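Local coordinates for protein beta-lactamase (Chitinophaga pinensis, PDB 6N36) that probably hydrolyses the amide bond of beta-lactam rings with the help of two bound zinc ions, at residues D87-G90 with A91-A94; A56-D59 with T60-A64; L10-D13 with K14-A18; A224-A227 with G228-E231; L41-P45 with K46-L50. All blocks are in the same frame, centred on the assembly; numbering follows the deposited sequence.

Contact 1 (D87-G90 with A91-A94). With ZN (zinc ion), chain B.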
loop_
_atom_site.group_PDB
_atom_site.type_symbol
_atom_site.label_atom_id
_atom_site.label_comp_id
_atom_site.label_asym_id
_atom_site.label_seq_id
_atom_site.Cartn_x
_atom_site.Cartn_y
_atom_site.Cartn_z
ATOM N N ASP A 87 -5.923 -1.950 -8.113
ATOM C CA ASP A 87 -5.837 -0.493 -7.802
ATOM C C ASP A 87 -4.510 -0.131 -7.119
ATOM O O ASP A 87 -4.215 1.070 -6.988
ATOM C CB ASP A 87 -7.057 -0.012 -7.008
ATOM C CG ASP A 87 -7.310 -0.731 -5.702
ATOM O OD1 ASP A 87 -6.938 -1.961 -5.617
ATOM O OD2 ASP A 87 -7.925 -0.089 -4.779
ATOM N N HIS A 88 -3.689 -1.100 -6.688
ATOM C CA HIS A 88 -2.388 -0.859 -6.043
ATOM C C HIS A 88 -1.218 -1.451 -6.824
ATOM O O HIS A 88 -0.061 -1.077 -6.508
ATOM C CB HIS A 88 -2.370 -1.356 -4.593
ATOM C CG HIS A 88 -3.554 -0.811 -3.857
ATOM N ND1 HIS A 88 -3.697 0.543 -3.569
ATOM C CD2 HIS A 88 -4.695 -1.424 -3.470
ATOM C CE1 HIS A 88 -4.912 0.706 -3.014
ATOM N NE2 HIS A 88 -5.509 -0.513 -2.917
ATOM N N VAL A 89 -1.483 -2.366 -7.780
ATOM C CA VAL A 89 -0.404 -2.948 -8.627
ATOM C C VAL A 89 -0.742 -2.869 -10.116
ATOM O O VAL A 89 -0.036 -3.497 -10.910
ATOM C CB VAL A 89 -0.072 -4.392 -8.223
ATOM C CG1 VAL A 89 0.487 -4.451 -6.810
ATOM C CG2 VAL A 89 -1.234 -5.352 -8.438
ATOM N N GLY A 90 -1.756 -2.099 -10.506
ATOM C CA GLY A 90 -2.212 -2.071 -11.910
ATOM C C GLY A 90 -1.130 -1.594 -12.862
ATOM O O GLY A 90 -1.184 -1.991 -14.041
ATOM N N ALA A 91 -0.200 -0.744 -12.417
ATOM C CA ALA A 91 0.890 -0.277 -13.309
ATOM C C ALA A 91 2.229 -0.875 -12.890
ATOM O O ALA A 91 3.279 -0.384 -13.337
ATOM C CB ALA A 91 0.949 1.235 -13.310
ATOM N N MET A 92 2.247 -1.875 -12.010
ATOM C CA MET A 92 3.510 -2.369 -11.432
ATOM C C MET A 92 4.378 -3.026 -12.510
ATOM O O MET A 92 5.593 -2.770 -12.521
ATOM C CB MET A 92 3.223 -3.344 -10.295
ATOM C CG MET A 92 4.423 -3.615 -9.458
ATOM S SD MET A 92 5.011 -2.173 -8.494
ATOM C CE MET A 92 3.847 -2.027 -7.121
ATOM N N ALA A 93 3.797 -3.820 -13.398
ATOM C CA ALA A 93 4.569 -4.432 -14.510
ATOM C C ALA A 93 5.189 -3.336 -15.368
ATOM O O ALA A 93 6.389 -3.493 -15.760
ATOM C CB ALA A 93 3.719 -5.358 -15.339
ATOM N N ALA A 94 4.439 -2.290 -15.684
ATOM C CA ALA A 94 4.930 -1.176 -16.532
ATOM C C ALA A 94 6.103 -0.519 -15.817
ATOM O O ALA A 94 7.148 -0.232 -16.439
ATOM C CB ALA A 94 3.840 -0.188 -16.869
HETATM ZN ZN ZN B . -7.630 -0.637 -2.762
HETATM O O HOH W 1 0.860 -4.655 -13.358
HETATM O O HOH W 2 1.547 -2.735 -15.509
HETATM O O HOH W 3 -8.057 -1.821 -1.184
#
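The turn between Val89 and Met92 follows directly on the zinc-binding HXHXDH motif of the metallo-beta-lactamase superfamily. The last two motif residues, Asp87 and His88, lie in the short helix 86-89. Helix 92-99 starts just beyond the turn. The bond that closes it runs from Met92 N to Val89 O at 3.0 Å. It is nearly straight at hydrogen, but the donor stands well above the carbonyl plane. A water also meets this carbonyl, with Val89 O at 2.9 Å, and it accepts from Ala93 N. A second water joins Gly90 O to Ala94 N. The first turn of the new helix is thus tied back to residues 89-90 partly through solvent. The side chains meet where Val89 CB and Met92 CB are 4.0 Å apart. Met92 has CG opposite its backbone N (chi1 -166°). Its chain then bends at both following bonds, and CE ends 4.1 Å from His88 O. At the other end of the segment, Asp87 OD2 and His88 NE2 both bind the same zinc ion, each at 2.1 Å. These two ligand atoms are close because they share the metal. His226 and a water at 2.0 Å from the zinc ion complete the four ligands. The His88 ring also meets the His83 ring edge-to-face. Ala91 is the N-cap residue of the second helix, and its N is hydrogen-bonded to Thr53 OG1. Val89 packs on Thr81 and Phe130, while Ala91 and Ala94 face helix 58-69.

Contact 2 (A56-D59 with T60-A64)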
loop_
_atom_site.group_PDB
_atom_site.type_symbol
_atom_site.label_atom_id
_atom_site.label_comp_id
_atom_site.label_asym_id
_atom_site.label_seq_id
_atom_site.Cartn_x
_atom_site.Cartn_y
_atom_site.Cartn_z
ATOM N N ALA A 56 -3.836 0.613 -13.997
ATOM C CA ALA A 56 -3.066 0.653 -15.261
ATOM C C ALA A 56 -3.078 2.078 -15.817
ATOM O O ALA A 56 -4.103 2.748 -15.748
ATOM C CB ALA A 56 -3.631 -0.304 -16.263
ATOM N N GLY A 57 -1.917 2.531 -16.299
ATOM C CA GLY A 57 -1.755 3.902 -16.800
ATOM C C GLY A 57 -1.147 4.818 -15.761
ATOM O O GLY A 57 -0.629 5.893 -16.145
ATOM N N SER A 58 -1.129 4.424 -14.478
ATOM C CA SER A 58 -0.649 5.342 -13.424
ATOM C C SER A 58 0.891 5.485 -13.436
ATOM O O SER A 58 1.389 6.419 -12.792
ATOM C CB SER A 58 -1.206 4.918 -12.088
ATOM O OG SER A 58 -0.733 3.614 -11.737
ATOM N N ASP A 59 1.618 4.665 -14.185
ATOM C CA ASP A 59 3.089 4.855 -14.393
ATOM C C ASP A 59 3.340 6.251 -14.960
ATOM O O ASP A 59 4.358 6.909 -14.558
ATOM C CB ASP A 59 3.668 3.717 -15.228
ATOM C CG ASP A 59 2.969 3.500 -16.571
ATOM O OD1 ASP A 59 1.745 3.274 -16.575
ATOM O OD2 ASP A 59 3.681 3.505 -17.622
ATOM N N THR A 60 2.485 6.743 -15.851
ATOM C CA THR A 60 2.646 8.092 -16.419
ATOM C C THR A 60 2.600 9.145 -15.308
ATOM O O THR A 60 3.464 10.097 -15.326
ATOM C CB THR A 60 1.571 8.365 -17.481
ATOM O OG1 THR A 60 1.813 7.388 -18.497
ATOM C CG2 THR A 60 1.673 9.758 -18.049
ATOM N N LEU A 61 1.624 9.049 -14.389
ATOM C CA LEU A 61 1.431 10.018 -13.283
ATOM C C LEU A 61 2.584 9.916 -12.296
ATOM O O LEU A 61 3.033 10.967 -11.798
ATOM C CB LEU A 61 0.099 9.767 -12.564
ATOM C CG LEU A 61 -1.084 10.651 -12.975
ATOM C CD1 LEU A 61 -1.882 11.028 -11.732
ATOM C CD2 LEU A 61 -0.667 11.901 -13.726
ATOM N N ILE A 62 3.033 8.708 -12.031
ATOM C CA ILE A 62 4.178 8.494 -11.095
ATOM C C ILE A 62 5.415 9.198 -11.670
ATOM O O ILE A 62 6.044 9.974 -10.923
ATOM C CB ILE A 62 4.444 7.004 -10.874
ATOM C CG1 ILE A 62 3.293 6.403 -10.066
ATOM C CG2 ILE A 62 5.793 6.722 -10.193
ATOM C CD1 ILE A 62 3.256 4.893 -10.131
ATOM N N LYS A 63 5.693 8.999 -12.947
ATOM C CA LYS A 63 6.878 9.639 -13.612
ATOM C C LYS A 63 6.743 11.169 -13.513
ATOM O O LYS A 63 7.735 11.893 -13.139
ATOM C CB LYS A 63 7.017 9.051 -15.025
ATOM C CG LYS A 63 8.232 9.538 -15.794
ATOM C CD LYS A 63 8.295 8.910 -17.187
ATOM C CE LYS A 63 9.555 9.306 -17.931
ATOM N NZ LYS A 63 10.195 10.497 -17.330
ATOM N N ALA A 64 5.568 11.721 -13.827
ATOM C CA ALA A 64 5.319 13.174 -13.827
ATOM C C ALA A 64 5.434 13.740 -12.425
ATOM O O ALA A 64 5.963 14.867 -12.256
ATOM C CB ALA A 64 3.962 13.484 -14.415
HETATM O O HOH W 4 -1.323 7.077 -18.625
#
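Gly57 and Thr60 meet in the opening turn of helix 58-69, where Thr60 N gives a hydrogen bond of 3.2 Å to Gly57 O. The donor lies above the carbonyl plane, and the bond is somewhat bent. One residue on, the regular helical pattern sets in. Ile62 N reaches Ser58 O at 2.9 Å, nearly along the C=O axis. Lys63 N reaches Asp59 O at 3.0 Å. Gly57 has a positive phi (98°), at which its missing CB leaves the preceding carbonyl clear. The helix begins at the next residue. Gly57 O has a second partner. A water donates to it at 2.8 Å and is also hydrogen-bonded to Thr60 OG1. Thr60 OG1 sits beside its own backbone N, which puts the hydroxyl on the same side as this water. Ile62 uses its longer branch. CG1 lies 3.3 Å from Ser58 O, and CD1 follows along the same carbonyl. This apolar branch thus runs past an oxygen that already accepts from Ile62 N. In Asp59, CG between the backbone N and the carbonyl carbon (chi1 55°) keeps the carboxylate beside the start of the helix. Its OD2 is held by Gln98 NE2. Ser58 OG is bonded to Val55 O and Gly54 N and so faces the loop before the helix. The helix is the crossover of the beta-alpha-beta unit formed with strands 48-51 and 76-80. Its Asp59 side packs on Ala94 and Val95 of helix 92-99.

Contact 3 (L10-D13 with K14-A18); sequences LYVD and KEWSA
Asp13 and Trp16 form the tight part of an N-capped helical turn at residues 14-17, near the start of the chain. Asp13 is the N-cap residue, and its carboxylate closes an Asx turn. OD1 accepts from Glu15 N at 2.9 Å, on its anti side and somewhat out of the carboxylate plane. The Asp13 carbonyl takes a second bond, from Trp16 N at 2.8 Å. Side chain and main chain of one residue therefore hold two successive amides. Asp13 CB sits over one face of the Trp16 indole. It stands 3.5 Å from the centroid of the five-membered ring, almost exactly on its normal, in a CH-pi contact. The course of the backbone places CB there, while CG opposite the backbone N (chi1 -178°) carries the carboxylate on to Glu15 N. Tyr11 points an edge at the face of the six-membered ring, with planes 69° apart. The ring centroids of this T-shaped stack are 5.4 Å apart, and its nearest carbons are Tyr11 CD2 and Trp16 CH2 at 4.0 Å. The remaining side is looser and solvent-facing. Tyr11, Val12, Lys14 and Ser17 are exposed. Val12 CG1 meets Trp16 CB at 4.1 Å and lies near Ser17 OG. Trp16 itself turns inward against Asp36, Leu37 and Val55, and its side chain comes within about 5 Å of a bound zinc ion. The Asp13 and Lys14 charges do not touch directly. A water bridges them, donating to Asp13 OD1 at 2.7 Å and accepting from Lys14 NZ at 2.6 Å.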
loop_
_atom_site.group_PDB
_atom_site.type_symbol
_atom_site.label_atom_id
_atom_site.label_comp_id
_atom_site.label_asym_id
_atom_site.label_seq_id
_atom_site.Cartn_x
_atom_site.Cartn_y
_atom_site.Cartn_z
ATOM N N LEU A 10 -12.645 -2.922 -16.528
ATOM C CA LEU A 10 -12.431 -2.938 -15.060
ATOM C C LEU A 10 -12.969 -1.639 -14.465
ATOM O O LEU A 10 -12.717 -0.557 -15.037
ATOM C CB LEU A 10 -10.941 -3.075 -14.740
ATOM C CG LEU A 10 -10.380 -4.491 -14.826
ATOM C CD1 LEU A 10 -8.863 -4.463 -14.649
ATOM C CD2 LEU A 10 -11.043 -5.380 -13.790
ATOM N N TYR A 11 -13.586 -1.726 -13.302
ATOM C CA TYR A 11 -14.048 -0.525 -12.575
ATOM C C TYR A 11 -12.863 0.348 -12.144
ATOM O O TYR A 11 -11.941 -0.167 -11.522
ATOM C CB TYR A 11 -14.839 -0.909 -11.336
ATOM C CG TYR A 11 -15.122 0.241 -10.412
ATOM C CD1 TYR A 11 -16.018 1.226 -10.782
ATOM C CD2 TYR A 11 -14.511 0.349 -9.179
ATOM C CE1 TYR A 11 -16.303 2.286 -9.936
ATOM C CE2 TYR A 11 -14.782 1.402 -8.324
ATOM C CZ TYR A 11 -15.694 2.366 -8.706
ATOM O OH TYR A 11 -15.991 3.404 -7.870
ATOM N N VAL A 12 -12.955 1.636 -12.434
ATOM C CA VAL A 12 -12.004 2.661 -11.922
ATOM C C VAL A 12 -12.814 3.807 -11.325
ATOM O O VAL A 12 -13.543 4.470 -12.087
ATOM C CB VAL A 12 -11.007 3.110 -13.010
ATOM C CG1 VAL A 12 -10.023 4.141 -12.511
ATOM C CG2 VAL A 12 -10.263 1.931 -13.605
ATOM N N ASP A 13 -12.700 4.060 -10.036
ATOM C CA ASP A 13 -13.322 5.202 -9.312
ATOM C C ASP A 13 -12.720 6.493 -9.886
ATOM O O ASP A 13 -11.493 6.556 -9.980
ATOM C CB ASP A 13 -13.088 5.043 -7.817
ATOM C CG ASP A 13 -13.693 6.080 -6.866
ATOM O OD1 ASP A 13 -13.677 7.240 -7.173
ATOM O OD2 ASP A 13 -14.115 5.699 -5.743
ATOM N N LYS A 14 -13.506 7.516 -10.150
ATOM C CA LYS A 14 -12.917 8.760 -10.715
ATOM C C LYS A 14 -11.798 9.274 -9.791
ATOM O O LYS A 14 -10.774 9.836 -10.309
ATOM C CB LYS A 14 -14.021 9.794 -10.940
ATOM C CG LYS A 14 -14.531 10.444 -9.660
ATOM C CD LYS A 14 -15.615 11.533 -9.899
ATOM C CE LYS A 14 -16.959 11.075 -9.380
ATOM N NZ LYS A 14 -16.926 10.699 -7.943
ATOM N N GLU A 15 -11.916 9.087 -8.464
ATOM C CA GLU A 15 -10.887 9.614 -7.527
ATOM C C GLU A 15 -9.593 8.781 -7.616
ATOM O O GLU A 15 -8.492 9.271 -7.199
ATOM C CB GLU A 15 -11.443 9.618 -6.107
ATOM C CG GLU A 15 -12.592 10.600 -5.939
ATOM C CD GLU A 15 -13.026 10.832 -4.499
ATOM O OE1 GLU A 15 -12.562 10.078 -3.609
ATOM O OE2 GLU A 15 -13.816 11.788 -4.261
ATOM N N TRP A 16 -9.668 7.571 -8.169
ATOM C CA TRP A 16 -8.445 6.720 -8.304
ATOM C C TRP A 16 -7.492 7.327 -9.332
ATOM O O TRP A 16 -6.272 7.140 -9.221
ATOM C CB TRP A 16 -8.812 5.294 -8.719
ATOM C CG TRP A 16 -9.443 4.491 -7.637
ATOM C CD1 TRP A 16 -9.780 4.897 -6.381
ATOM C CD2 TRP A 16 -9.884 3.135 -7.770
ATOM N NE1 TRP A 16 -10.413 3.874 -5.720
ATOM C CE2 TRP A 16 -10.439 2.768 -6.528
ATOM C CE3 TRP A 16 -9.870 2.212 -8.822
ATOM C CZ2 TRP A 16 -11.003 1.500 -6.340
ATOM C CZ3 TRP A 16 -10.391 0.956 -8.620
ATOM C CH2 TRP A 16 -10.973 0.627 -7.396
ATOM N N SER A 17 -8.043 7.945 -10.358
ATOM C CA SER A 17 -7.282 8.435 -11.533
ATOM C C SER A 17 -7.088 9.956 -11.444
ATOM O O SER A 17 -6.315 10.489 -12.257
ATOM C CB SER A 17 -7.985 8.006 -12.807
ATOM O OG SER A 17 -7.758 6.616 -13.026
ATOM N N ALA A 18 -7.789 10.628 -10.525
ATOM C CA ALA A 18 -7.782 12.111 -10.397
ATOM C C ALA A 18 -6.381 12.571 -9.973
ATOM O O ALA A 18 -5.815 12.030 -9.020
ATOM C CB ALA A 18 -8.809 12.600 -9.411
HETATM O O HOH W 5 -15.710 8.911 -6.551
#

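Contact 4 (A224-A227 with G228-E231). With ZN (zinc ion), chain B.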
loop_
_atom_site.group_PDB
_atom_site.type_symbol
_atom_site.label_atom_id
_atom_site.label_comp_id
_atom_site.label_asym_id
_atom_site.label_seq_id
_atom_site.Cartn_x
_atom_site.Cartn_y
_atom_site.Cartn_z
ATOM N N ALA A 224 -2.209 5.386 4.576
ATOM C CA ALA A 224 -2.826 4.137 4.093
ATOM C C ALA A 224 -3.041 4.241 2.585
ATOM O O ALA A 224 -2.838 5.288 1.998
ATOM C CB ALA A 224 -4.137 3.917 4.828
ATOM N N PRO A 225 -3.440 3.127 1.939
ATOM C CA PRO A 225 -3.516 3.084 0.494
ATOM C C PRO A 225 -4.676 3.874 -0.106
ATOM O O PRO A 225 -4.603 4.112 -1.283
ATOM C CB PRO A 225 -3.682 1.594 0.186
ATOM C CG PRO A 225 -3.057 0.892 1.350
ATOM C CD PRO A 225 -3.443 1.759 2.525
ATOM N N HIS A 226 -5.716 4.167 0.672
ATOM C CA HIS A 226 -6.865 4.954 0.202
ATOM C C HIS A 226 -6.976 6.194 1.078
ATOM O O HIS A 226 -7.010 6.066 2.304
ATOM C CB HIS A 226 -8.147 4.130 0.236
ATOM C CG HIS A 226 -8.193 3.082 -0.815
ATOM N ND1 HIS A 226 -8.581 3.355 -2.143
ATOM C CD2 HIS A 226 -7.841 1.780 -0.772
ATOM C CE1 HIS A 226 -8.512 2.233 -2.837
ATOM N NE2 HIS A 226 -8.056 1.261 -2.046
ATOM N N ALA A 227 -7.190 7.352 0.453
ATOM C CA ALA A 227 -7.240 8.641 1.173
ATOM C C ALA A 227 -8.299 8.596 2.287
ATOM O O ALA A 227 -8.063 9.217 3.332
ATOM C CB ALA A 227 -7.605 9.710 0.161
ATOM N N GLY A 228 -9.455 8.011 2.031
ATOM C CA GLY A 228 -10.580 8.053 2.993
ATOM C C GLY A 228 -10.252 7.265 4.254
ATOM O O GLY A 228 -10.840 7.566 5.332
ATOM N N GLN A 229 -9.360 6.274 4.163
ATOM C CA GLN A 229 -9.030 5.409 5.318
ATOM C C GLN A 229 -8.318 6.223 6.394
ATOM O O GLN A 229 -8.431 5.848 7.562
ATOM C CB GLN A 229 -8.199 4.217 4.854
ATOM C CG GLN A 229 -9.095 3.263 4.096
ATOM C CD GLN A 229 -8.373 2.098 3.506
ATOM O OE1 GLN A 229 -7.189 2.197 3.161
ATOM N NE2 GLN A 229 -9.160 1.032 3.327
ATOM N N TYR A 230 -7.562 7.265 6.035
ATOM C CA TYR A 230 -6.768 8.072 6.999
ATOM C C TYR A 230 -7.119 9.543 6.865
ATOM O O TYR A 230 -6.398 10.329 7.462
ATOM C CB TYR A 230 -5.273 7.814 6.875
ATOM C CG TYR A 230 -4.605 8.219 5.588
ATOM C CD1 TYR A 230 -4.849 7.573 4.390
ATOM C CD2 TYR A 230 -3.693 9.264 5.568
ATOM C CE1 TYR A 230 -4.191 7.911 3.217
ATOM C CE2 TYR A 230 -3.053 9.639 4.398
ATOM C CZ TYR A 230 -3.297 8.965 3.211
ATOM O OH TYR A 230 -2.686 9.299 2.032
ATOM N N GLU A 231 -8.200 9.872 6.152
ATOM C CA GLU A 231 -8.723 11.260 6.031
ATOM C C GLU A 231 -7.627 12.183 5.489
ATOM O O GLU A 231 -7.455 13.295 5.996
ATOM C CB GLU A 231 -9.306 11.661 7.385
ATOM C CG GLU A 231 -10.557 10.870 7.696
ATOM C CD GLU A 231 -11.843 11.383 7.068
ATOM O OE1 GLU A 231 -11.829 11.947 5.929
ATOM O OE2 GLU A 231 -12.880 11.257 7.749
HETATM ZN ZN ZN B . -7.630 -0.637 -2.762
HETATM O O HOH W 3 -8.057 -1.821 -1.184
#
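His226 O accepts from Gln229 N at 3.0 Å, with the donor above the carbonyl plane. The edge of the Tyr230 ring meets the same oxygen, with CD1 at 3.4 Å. Gln229 also returns its side chain to His226. OE1 lies 3.5 Å from His226 N in a weak hydrogen bond, and 3.6 Å from His226 CB. The extended Gln229 chain puts this oxygen at the edge of the imidazole, near its plane. The amide itself is turned almost perpendicular to the ring, at 87°. Residues 224-227 lead from strand 221-223 into the short helix 227-230. In the metallo-beta-lactamase fold, such a loop carries the last zinc-binding histidine. His226 NE2 binds the zinc ion at 2.1 Å, and Asp87 and His88 bind the same metal with a water. On the far side of the ring, ND1 is hydrogen-bonded to Asp36 OD2. Metal and carboxylate together fix the rotation of the imidazole, and the carboxylate may make it a stronger donor to zinc. Tyr230 folds back under the loop because its CG sits between backbone N and carbonyl carbon (chi1 65°). Ala224 N lies 3.4 Å above one face of the Tyr230 ring, toward the rim. Ala224 CB touches Tyr230 CD1 at 3.8 Å. The Tyr230 side chain also packs on Trp222 and Leu223 of strand 221-223.

Contact 5 (L41-P45 with K46-L50)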
loop_
_atom_site.group_PDB
_atom_site.type_symbol
_atom_site.label_atom_id
_atom_site.label_comp_id
_atom_site.label_asym_id
_atom_site.label_seq_id
_atom_site.Cartn_x
_atom_site.Cartn_y
_atom_site.Cartn_z
ATOM N N LEU A 41 6.871 7.439 -2.103
ATOM C CA LEU A 41 8.254 7.436 -2.630
ATOM C C LEU A 41 9.198 7.700 -1.476
ATOM O O LEU A 41 9.020 8.706 -0.770
ATOM C CB LEU A 41 8.412 8.521 -3.704
ATOM C CG LEU A 41 9.800 8.593 -4.327
ATOM C CD1 LEU A 41 10.063 7.426 -5.239
ATOM C CD2 LEU A 41 9.946 9.951 -5.020
ATOM N N ILE A 42 10.159 6.807 -1.244
ATOM C CA ILE A 42 11.218 7.001 -0.229
ATOM C C ILE A 42 12.517 7.181 -1.003
ATOM O O ILE A 42 12.905 6.298 -1.758
ATOM C CB ILE A 42 11.286 5.796 0.688
ATOM C CG1 ILE A 42 9.978 5.597 1.438
ATOM C CG2 ILE A 42 12.490 5.926 1.629
ATOM C CD1 ILE A 42 9.907 4.291 2.084
ATOM N N THR A 43 13.150 8.322 -0.837
ATOM C CA THR A 43 14.335 8.698 -1.637
ATOM C C THR A 43 15.589 8.396 -0.834
ATOM O O THR A 43 15.598 8.654 0.371
ATOM C CB THR A 43 14.288 10.143 -2.067
ATOM O OG1 THR A 43 14.228 11.030 -0.926
ATOM C CG2 THR A 43 13.107 10.390 -2.983
ATOM N N THR A 44 16.613 7.931 -1.505
ATOM C CA THR A 44 17.911 7.675 -0.827
ATOM C C THR A 44 19.031 7.992 -1.798
ATOM O O THR A 44 18.849 8.074 -3.031
ATOM C CB THR A 44 18.085 6.236 -0.335
ATOM O OG1 THR A 44 18.727 5.439 -1.331
ATOM C CG2 THR A 44 16.784 5.578 0.079
ATOM N N PRO A 45 20.249 8.188 -1.268
ATOM C CA PRO A 45 21.382 8.444 -2.156
ATOM C C PRO A 45 21.664 7.327 -3.151
ATOM O O PRO A 45 22.306 7.638 -4.141
ATOM C CB PRO A 45 22.552 8.618 -1.196
ATOM C CG PRO A 45 21.877 9.115 0.089
ATOM C CD PRO A 45 20.583 8.334 0.160
ATOM N N LYS A 46 21.198 6.099 -2.867
ATOM C CA LYS A 46 21.450 4.902 -3.701
ATOM C C LYS A 46 20.240 4.566 -4.566
ATOM O O LYS A 46 20.270 3.487 -5.221
ATOM C CB LYS A 46 21.827 3.734 -2.781
ATOM C CG LYS A 46 23.195 3.843 -2.112
ATOM C CD LYS A 46 24.335 3.229 -2.930
ATOM C CE LYS A 46 25.735 3.528 -2.415
ATOM N NZ LYS A 46 26.716 3.726 -3.514
ATOM N N GLY A 47 19.237 5.424 -4.571
ATOM C CA GLY A 47 18.023 5.135 -5.346
ATOM C C GLY A 47 16.797 5.106 -4.471
ATOM O O GLY A 47 16.880 5.257 -3.255
ATOM N N HIS A 48 15.636 4.882 -5.080
ATOM C CA HIS A 48 14.374 5.102 -4.361
ATOM C C HIS A 48 13.567 3.816 -4.240
ATOM O O HIS A 48 13.748 2.886 -5.017
ATOM C CB HIS A 48 13.534 6.142 -5.122
ATOM C CG HIS A 48 14.308 7.334 -5.584
ATOM N ND1 HIS A 48 15.228 7.979 -4.751
ATOM C CD2 HIS A 48 14.332 7.983 -6.774
ATOM C CE1 HIS A 48 15.753 8.981 -5.416
ATOM N NE2 HIS A 48 15.215 9.033 -6.672
ATOM N N ILE A 49 12.686 3.848 -3.267
ATOM C CA ILE A 49 11.688 2.784 -3.003
ATOM C C ILE A 49 10.335 3.396 -3.379
ATOM O O ILE A 49 9.959 4.484 -2.874
ATOM C CB ILE A 49 11.734 2.283 -1.565
ATOM C CG1 ILE A 49 13.149 1.879 -1.109
ATOM C CG2 ILE A 49 10.709 1.166 -1.372
ATOM C CD1 ILE A 49 13.829 2.926 -0.271
ATOM N N LEU A 50 9.549 2.638 -4.156
ATOM C CA LEU A 50 8.125 2.992 -4.453
ATOM C C LEU A 50 7.212 1.989 -3.773
ATOM O O LEU A 50 7.406 0.783 -3.981
ATOM C CB LEU A 50 7.895 2.946 -5.955
ATOM C CG LEU A 50 6.438 3.192 -6.370
ATOM C CD1 LEU A 50 6.036 4.619 -6.093
ATOM C CD2 LEU A 50 6.244 2.793 -7.836
#
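Leu41 packs CD1 on His48 CB at 3.7 Å. It is paired with Leu50 as an antiparallel non-hydrogen-bonded pair. Ile42 follows in a hydrogen-bonded pair with Ile49. Ile42 N reaches Ile49 O at 2.8 Å and Ile49 N reaches Ile42 O at 2.9 Å, both nearly straight and in the carbonyl plane. On the face of Ile42 and Ile49, CG2 of the former touches CD1 of the latter at 3.8 Å. Thr43 lays its CG2 over one face of the His48 ring, 4.0 Å from the centroid, in a CH-pi contact. The same imidazole meets Phe71 edge-to-face. These residues belong to the beta hairpin of strands 40-42 and 48-51, closed by a type I turn from Thr44 to Gly47. Gly47 N bonds to Thr44 O at 3.1 Å. Thr44 OG1 is gripped twice. It accepts from Lys46 N at 3.0 Å, which makes an ST turn, and donates to Gly47 O at 2.7 Å, in the carbonyl plane of Gly47 and on a lone pair of its O. Thr44 CG2 leans toward Ile49 CD1. The Thr44 side chain also packs on Met150 and Leu147 of the second sheet. Pro45 takes the exposed corner with Lys46.

How the contacts relate
Contacts 1 and 4 meet at one zinc ion. Asp87 OD2 and His226 NE2 are 3.1 Å apart as co-ligands, and a single bound water belongs to both. Contact 3 borders this site through its indole. Trp16 CZ2 lies 3.8 Å from Asp87 OD2, and Trp16 NE1 lies 3.8 Å from His226 CE1. Contact 2 reaches the site indirectly by packing on contact 1, with Ala91 CB 3.3 Å from Ser58 OG. Contact 5 is remote from contact 3, with nearest atoms about 13 Å apart. Its strand 48-51 leads along the chain into the helix of contact 2, and the nearest atoms of these two contacts are about 4 Å apart, without touching.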